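Local coordinates for protein superoxide dismutase (PDB 3TJT) that probably converts superoxide radicals to hydrogen peroxide and oxygen at a bound iron(III) ion, at residues K9-A14 with F87-M92; E101-A106 with E199-L204. All coordinates share one frame; numbering follows the deposited sequence.

How the contacts relate
From the N terminus, the chain first runs through the loop 9-14. It then forms helix 24-46 and, after helix 57-62, helix 72-90. The end of that last helix returns to the loop and closes contact 1, within the alpha-hairpin domain. Helix 101-111 follows and opens contact 2. The chain next builds helix 114-127, the three-stranded antiparallel sheet and the last helices. Contact 2 closes when helix 194-202 comes back to helix 101-111. The two loops are in series and neither nests in nor crosses the other. The centres of contacts 1 and 2 lie about 20 Å apart, yet the contacts touch: F87 and I91 of contact 1 pack against N200 of contact 2.

Contact 1. Residues K9-A14 with F87-M92; sequences KPLPYA and FFFDIM
K9, L11, P12 and Y13 of the N-terminal loop pack on the end of helix 72-90 in the alpha-hairpin domain of this iron/manganese superoxide dismutase. Two polar links tie the segments together. The first is a salt bridge from K9 NZ to D90 OD2, 2.8 Å long, on the syn side of the carboxylate and 20° out of its plane. A weak hydrogen bond joins K9 NZ to D90 OD1 at 3.2 Å, so one ammonium group serves both oxygens. The extended K9 chain, with CG anti to the backbone N (chi1 177°), brings NZ to D90 from the opposite direction. The backbone of K9 is also held, its N by Y35 OH and its O by H31 NE2.

The second link is at the helix end. Y13 OH donates to F89 O at 2.7 Å, in the carbonyl plane and on a lone pair. The weak bond from M92 N to the same oxygen is 3.5 Å long, so the tyrosine provides F89 O with a much closer donor.

Beside the tyrosine bond, L11 CD1 makes an off-centre CH-pi contact with the F89 ring. That ring also packs edge-to-face on the iron ligand H30, which places the contact beside the metal site. P12 crosses D90 at about a right angle, CG 3.4 Å from D90 OD1, and its CD covers one face of the Y13 ring.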
loop_
_atom_site.group_PDB
_atom_site.type_symbol
_atom_site.label_atom_id
_atom_site.label_comp_id
_atom_site.label_asym_id
_atom_site.label_seq_id
_atom_site.Cartn_x
_atom_site.Cartn_y
_atom_site.Cartn_z
ATOM N N LYS A 9 6.092 -22.085 2.288
ATOM C CA LYS A 9 5.199 -23.205 2.565
ATOM C C LYS A 9 4.256 -23.402 1.379
ATOM O O LYS A 9 3.606 -22.454 0.931
ATOM C CB LYS A 9 4.399 -22.943 3.840
ATOM C CG LYS A 9 3.386 -24.035 4.176
ATOM C CD LYS A 9 2.838 -23.852 5.580
ATOM C CE LYS A 9 1.859 -24.956 5.960
ATOM N NZ LYS A 9 1.396 -24.789 7.368
ATOM N N PRO A 10 4.190 -24.631 0.845
ATOM C CA PRO A 10 3.282 -24.869 -0.284
ATOM C C PRO A 10 1.848 -24.534 0.099
ATOM O O PRO A 10 1.441 -24.766 1.234
ATOM C CB PRO A 10 3.432 -26.376 -0.544
ATOM C CG PRO A 10 4.805 -26.705 -0.017
ATOM C CD PRO A 10 4.955 -25.838 1.208
ATOM N N LEU A 11 1.089 -23.983 -0.840
ATOM C CA LEU A 11 -0.307 -23.650 -0.577
ATOM C C LEU A 11 -1.030 -24.895 -0.061
ATOM O O LEU A 11 -0.866 -25.980 -0.616
ATOM C CB LEU A 11 -0.982 -23.119 -1.844
ATOM C CG LEU A 11 -2.282 -22.354 -1.618
ATOM C CD1 LEU A 11 -2.014 -21.028 -0.882
ATOM C CD2 LEU A 11 -2.979 -22.092 -2.948
ATOM N N PRO A 12 -1.806 -24.748 1.021
ATOM C CA PRO A 12 -2.428 -25.904 1.691
ATOM C C PRO A 12 -3.674 -26.473 0.992
ATOM O O PRO A 12 -4.347 -27.330 1.569
ATOM C CB PRO A 12 -2.830 -25.345 3.067
ATOM C CG PRO A 12 -2.069 -24.037 3.218
ATOM C CD PRO A 12 -1.931 -23.513 1.816
ATOM N N TYR A 13 -3.987 -25.989 -0.205
ATOM C CA TYR A 13 -5.172 -26.418 -0.952
ATOM C C TYR A 13 -4.927 -26.026 -2.403
ATOM O O TYR A 13 -3.938 -25.363 -2.706
ATOM C CB TYR A 13 -6.443 -25.741 -0.410
ATOM C CG TYR A 13 -6.160 -24.355 0.131
ATOM C CD1 TYR A 13 -6.031 -23.271 -0.729
ATOM C CD2 TYR A 13 -5.978 -24.143 1.495
ATOM C CE1 TYR A 13 -5.735 -21.995 -0.243
ATOM C CE2 TYR A 13 -5.679 -22.878 1.993
ATOM C CZ TYR A 13 -5.562 -21.806 1.120
ATOM O OH TYR A 13 -5.254 -20.545 1.602
ATOM N N ALA A 14 -5.817 -26.434 -3.302
ATOM C CA ALA A 14 -5.660 -26.099 -4.711
ATOM C C ALA A 14 -5.748 -24.584 -4.908
ATOM O O ALA A 14 -6.408 -23.893 -4.131
ATOM C CB ALA A 14 -6.731 -26.798 -5.538
ATOM N N PHE A 87 0.974 -17.381 7.424
ATOM C CA PHE A 87 -0.166 -17.327 8.334
ATOM C C PHE A 87 -1.485 -17.162 7.576
ATOM O O PHE A 87 -2.469 -17.854 7.849
ATOM C CB PHE A 87 0.012 -16.164 9.335
ATOM C CG PHE A 87 -1.114 -16.030 10.309
ATOM C CD1 PHE A 87 -1.038 -16.627 11.561
ATOM C CD2 PHE A 87 -2.254 -15.323 9.981
ATOM C CE1 PHE A 87 -2.074 -16.509 12.459
ATOM C CE2 PHE A 87 -3.306 -15.213 10.880
ATOM C CZ PHE A 87 -3.216 -15.806 12.117
ATOM N N PHE A 88 -1.495 -16.235 6.624
ATOM C CA PHE A 88 -2.700 -15.921 5.860
ATOM C C PHE A 88 -3.215 -17.123 5.049
ATOM O O PHE A 88 -4.410 -17.429 5.070
ATOM C CB PHE A 88 -2.416 -14.728 4.940
ATOM C CG PHE A 88 -3.610 -14.241 4.172
ATOM C CD1 PHE A 88 -4.761 -13.834 4.829
ATOM C CD2 PHE A 88 -3.565 -14.161 2.784
ATOM C CE1 PHE A 88 -5.869 -13.365 4.121
ATOM C CE2 PHE A 88 -4.671 -13.698 2.064
ATOM C CZ PHE A 88 -5.815 -13.292 2.731
ATOM N N PHE A 89 -2.327 -17.788 4.322
ATOM C CA PHE A 89 -2.785 -18.930 3.532
ATOM C C PHE A 89 -3.251 -20.061 4.455
ATOM O O PHE A 89 -4.196 -20.770 4.126
ATOM C CB PHE A 89 -1.724 -19.375 2.529
ATOM C CG PHE A 89 -1.369 -18.302 1.522
ATOM C CD1 PHE A 89 -2.376 -17.617 0.844
ATOM C CD2 PHE A 89 -0.050 -17.969 1.268
ATOM C CE1 PHE A 89 -2.064 -16.616 -0.076
ATOM C CE2 PHE A 89 0.271 -16.974 0.339
ATOM C CZ PHE A 89 -0.738 -16.297 -0.325
ATOM N N ASP A 90 -2.625 -20.185 5.627
ATOM C CA ASP A 90 -3.058 -21.195 6.608
ATOM C C ASP A 90 -4.419 -20.899 7.241
ATOM O O ASP A 90 -5.119 -21.814 7.696
ATOM C CB ASP A 90 -2.003 -21.367 7.717
ATOM C CG ASP A 90 -0.865 -22.280 7.312
ATOM O OD1 ASP A 90 -0.960 -22.945 6.257
ATOM O OD2 ASP A 90 0.139 -22.330 8.054
ATOM N N ILE A 91 -4.810 -19.627 7.273
ATOM C CA ILE A 91 -6.021 -19.236 7.984
ATOM C C ILE A 91 -7.250 -19.232 7.061
ATOM O O ILE A 91 -8.346 -18.836 7.457
ATOM C CB ILE A 91 -5.853 -17.872 8.711
ATOM C CG1 ILE A 91 -6.775 -17.785 9.930
ATOM C CG2 ILE A 91 -6.103 -16.695 7.762
ATOM C CD1 ILE A 91 -6.559 -18.925 10.925
ATOM N N MET A 92 -7.052 -19.683 5.826
ATOM C CA MET A 92 -8.163 -19.847 4.898
ATOM C C MET A 92 -8.326 -21.320 4.537
ATOM O O MET A 92 -7.377 -22.098 4.633
ATOM C CB MET A 92 -7.938 -19.013 3.632
ATOM C CG MET A 92 -7.837 -17.497 3.921
ATOM S SD MET A 92 -7.775 -16.524 2.403
ATOM C CE MET A 92 -6.132 -16.882 1.817
#

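Contact 2. Residues E101-A106 with E199-L204; sequences ESLKEA and ENYKNL
L103 and Y201 face each other with their CA atoms 6.5 Å apart, where the first turns of helix 101-111 meet the end of helix 194-202. S102 and K202 are the next pair, at 7.9 Å between CA atoms. The contact joins the helix that follows helix 72-90 to the last helix of the chain, beside strands 144-150 and 161-167 and away from the iron site. Y201 carries most of the packing. Its CG lies anti to the backbone N (chi1 -171°), and the ring reaches across to the other helix. L103 CD1 sits over one face, 4.1 Å from Y201 CG and displaced from the ring centre. S102 OG meets the ring edge in its plane, 3.5 Å from Y201 CD2. A106 CB packs near the phenol end, 3.8 Å from Y201 CZ. The hydroxyl beyond is hydrogen-bonded to G142 O.

On the exposed side, K202 NZ donates to E101 OE1 at 2.8 Å, on the syn side and 26° out of the carboxylate plane. E199 OE2 completes the salt-bridge network, a long 4.0 Å from the same NZ. One lysine thus lies between two glutamates and probably offsets part of their mutual repulsion.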
loop_
_atom_site.group_PDB
_atom_site.type_symbol
_atom_site.label_atom_id
_atom_site.label_comp_id
_atom_site.label_asym_id
_atom_site.label_seq_id
_atom_site.Cartn_x
_atom_site.Cartn_y
_atom_site.Cartn_z
ATOM N N GLU A 101 -15.584 -24.046 20.798
ATOM C CA GLU A 101 -14.765 -24.204 21.995
ATOM C C GLU A 101 -14.345 -22.860 22.591
ATOM O O GLU A 101 -15.134 -21.919 22.609
ATOM C CB GLU A 101 -13.557 -25.114 21.718
ATOM C CG GLU A 101 -13.957 -26.519 21.244
ATOM C CD GLU A 101 -12.769 -27.458 21.039
ATOM O OE1 GLU A 101 -11.735 -27.292 21.721
ATOM O OE2 GLU A 101 -12.872 -28.380 20.196
ATOM N N SER A 102 -13.120 -22.781 23.099
ATOM C CA SER A 102 -12.708 -21.599 23.849
ATOM C C SER A 102 -12.660 -20.325 23.003
ATOM O O SER A 102 -12.847 -19.236 23.525
ATOM C CB SER A 102 -11.366 -21.827 24.552
ATOM O OG SER A 102 -10.331 -22.104 23.623
ATOM N N LEU A 103 -12.406 -20.459 21.703
ATOM C CA LEU A 103 -12.360 -19.273 20.847
ATOM C C LEU A 103 -13.759 -18.701 20.665
ATOM O O LEU A 103 -13.960 -17.490 20.750
ATOM C CB LEU A 103 -11.699 -19.586 19.498
ATOM C CG LEU A 103 -11.630 -18.417 18.504
ATOM C CD1 LEU A 103 -10.925 -17.216 19.126
ATOM C CD2 LEU A 103 -10.925 -18.856 17.230
ATOM N N LYS A 104 -14.733 -19.576 20.427
ATOM C CA LYS A 104 -16.123 -19.154 20.325
ATOM C C LYS A 104 -16.548 -18.405 21.588
ATOM O O LYS A 104 -17.177 -17.347 21.526
ATOM C CB LYS A 104 -17.034 -20.370 20.109
ATOM C CG LYS A 104 -18.524 -20.045 20.058
ATOM C CD LYS A 104 -19.345 -21.329 19.898
ATOM C CE LYS A 104 -20.839 -21.067 19.951
ATOM N NZ LYS A 104 -21.333 -20.350 18.743
ATOM N N GLU A 105 -16.200 -18.962 22.743
ATOM C CA GLU A 105 -16.576 -18.343 24.007
ATOM C C GLU A 105 -15.875 -17.006 24.226
ATOM O O GLU A 105 -16.487 -16.044 24.702
ATOM C CB GLU A 105 -16.286 -19.296 25.164
ATOM C CG GLU A 105 -17.132 -20.558 25.102
ATOM C CD GLU A 105 -16.715 -21.601 26.123
ATOM O OE1 GLU A 105 -16.032 -21.236 27.106
ATOM O OE2 GLU A 105 -17.075 -22.785 25.939
ATOM N N ALA A 106 -14.595 -16.953 23.873
ATOM C CA ALA A 106 -13.801 -15.745 24.058
ATOM C C ALA A 106 -14.326 -14.609 23.188
ATOM O O ALA A 106 -14.348 -13.452 23.604
ATOM C CB ALA A 106 -12.336 -16.021 23.761
ATOM N N GLU A 199 -6.911 -23.393 16.858
ATOM C CA GLU A 199 -5.589 -23.912 17.179
ATOM C C GLU A 199 -4.625 -22.779 17.511
ATOM O O GLU A 199 -3.812 -22.894 18.425
ATOM C CB GLU A 199 -5.034 -24.791 16.058
ATOM C CG GLU A 199 -5.765 -26.127 15.915
ATOM C CD GLU A 199 -5.950 -26.854 17.250
ATOM O OE1 GLU A 199 -4.937 -27.264 17.864
ATOM O OE2 GLU A 199 -7.116 -27.027 17.685
ATOM N N ASN A 200 -4.719 -21.683 16.766
ATOM C CA ASN A 200 -3.928 -20.502 17.081
ATOM C C ASN A 200 -4.201 -19.994 18.495
ATOM O O ASN A 200 -3.282 -19.586 19.209
ATOM C CB ASN A 200 -4.204 -19.382 16.068
ATOM C CG ASN A 200 -3.655 -19.697 14.687
ATOM O OD1 ASN A 200 -2.807 -20.572 14.528
ATOM N ND2 ASN A 200 -4.134 -18.972 13.677
ATOM N N TYR A 201 -5.464 -20.012 18.894
ATOM C CA TYR A 201 -5.851 -19.523 20.209
ATOM C C TYR A 201 -5.401 -20.492 21.298
ATOM O O TYR A 201 -4.948 -20.073 22.362
ATOM C CB TYR A 201 -7.363 -19.307 20.277
ATOM C CG TYR A 201 -7.834 -18.593 21.521
ATOM C CD1 TYR A 201 -7.479 -17.274 21.761
ATOM C CD2 TYR A 201 -8.636 -19.238 22.457
ATOM C CE1 TYR A 201 -7.911 -16.612 22.886
ATOM C CE2 TYR A 201 -9.074 -18.581 23.593
ATOM C CZ TYR A 201 -8.705 -17.272 23.804
ATOM O OH TYR A 201 -9.132 -16.610 24.927
ATOM N N LYS A 202 -5.513 -21.787 21.026
ATOM C CA LYS A 202 -5.108 -22.796 22.003
ATOM C C LYS A 202 -3.606 -22.810 22.242
ATOM O O LYS A 202 -3.151 -23.239 23.302
ATOM C CB LYS A 202 -5.553 -24.190 21.564
ATOM C CG LYS A 202 -7.033 -24.455 21.721
ATOM C CD LYS A 202 -7.330 -25.883 21.296
ATOM C CE LYS A 202 -8.766 -26.264 21.585
ATOM N NZ LYS A 202 -9.058 -27.646 21.090
ATOM N N ASN A 203 -2.836 -22.351 21.258
ATOM C CA ASN A 203 -1.381 -22.427 21.342
ATOM C C ASN A 203 -0.755 -21.403 22.272
ATOM O O ASN A 203 0.452 -21.430 22.505
ATOM C CB ASN A 203 -0.741 -22.359 19.957
ATOM C CG ASN A 203 -0.745 -23.700 19.260
ATOM O OD1 ASN A 203 -0.617 -24.743 19.903
ATOM N ND2 ASN A 203 -0.896 -23.685 17.942
ATOM N N LEU A 204 -1.575 -20.506 22.801
ATOM C CA LEU A 204 -1.127 -19.603 23.852
ATOM C C LEU A 204 -0.668 -20.422 25.053
ATOM O O LEU A 204 -1.352 -21.362 25.459
ATOM C CB LEU A 204 -2.264 -18.679 24.276
ATOM C CG LEU A 204 -2.648 -17.589 23.284
ATOM C CD1 LEU A 204 -3.908 -16.895 23.761
ATOM C CD2 LEU A 204 -1.500 -16.606 23.138
#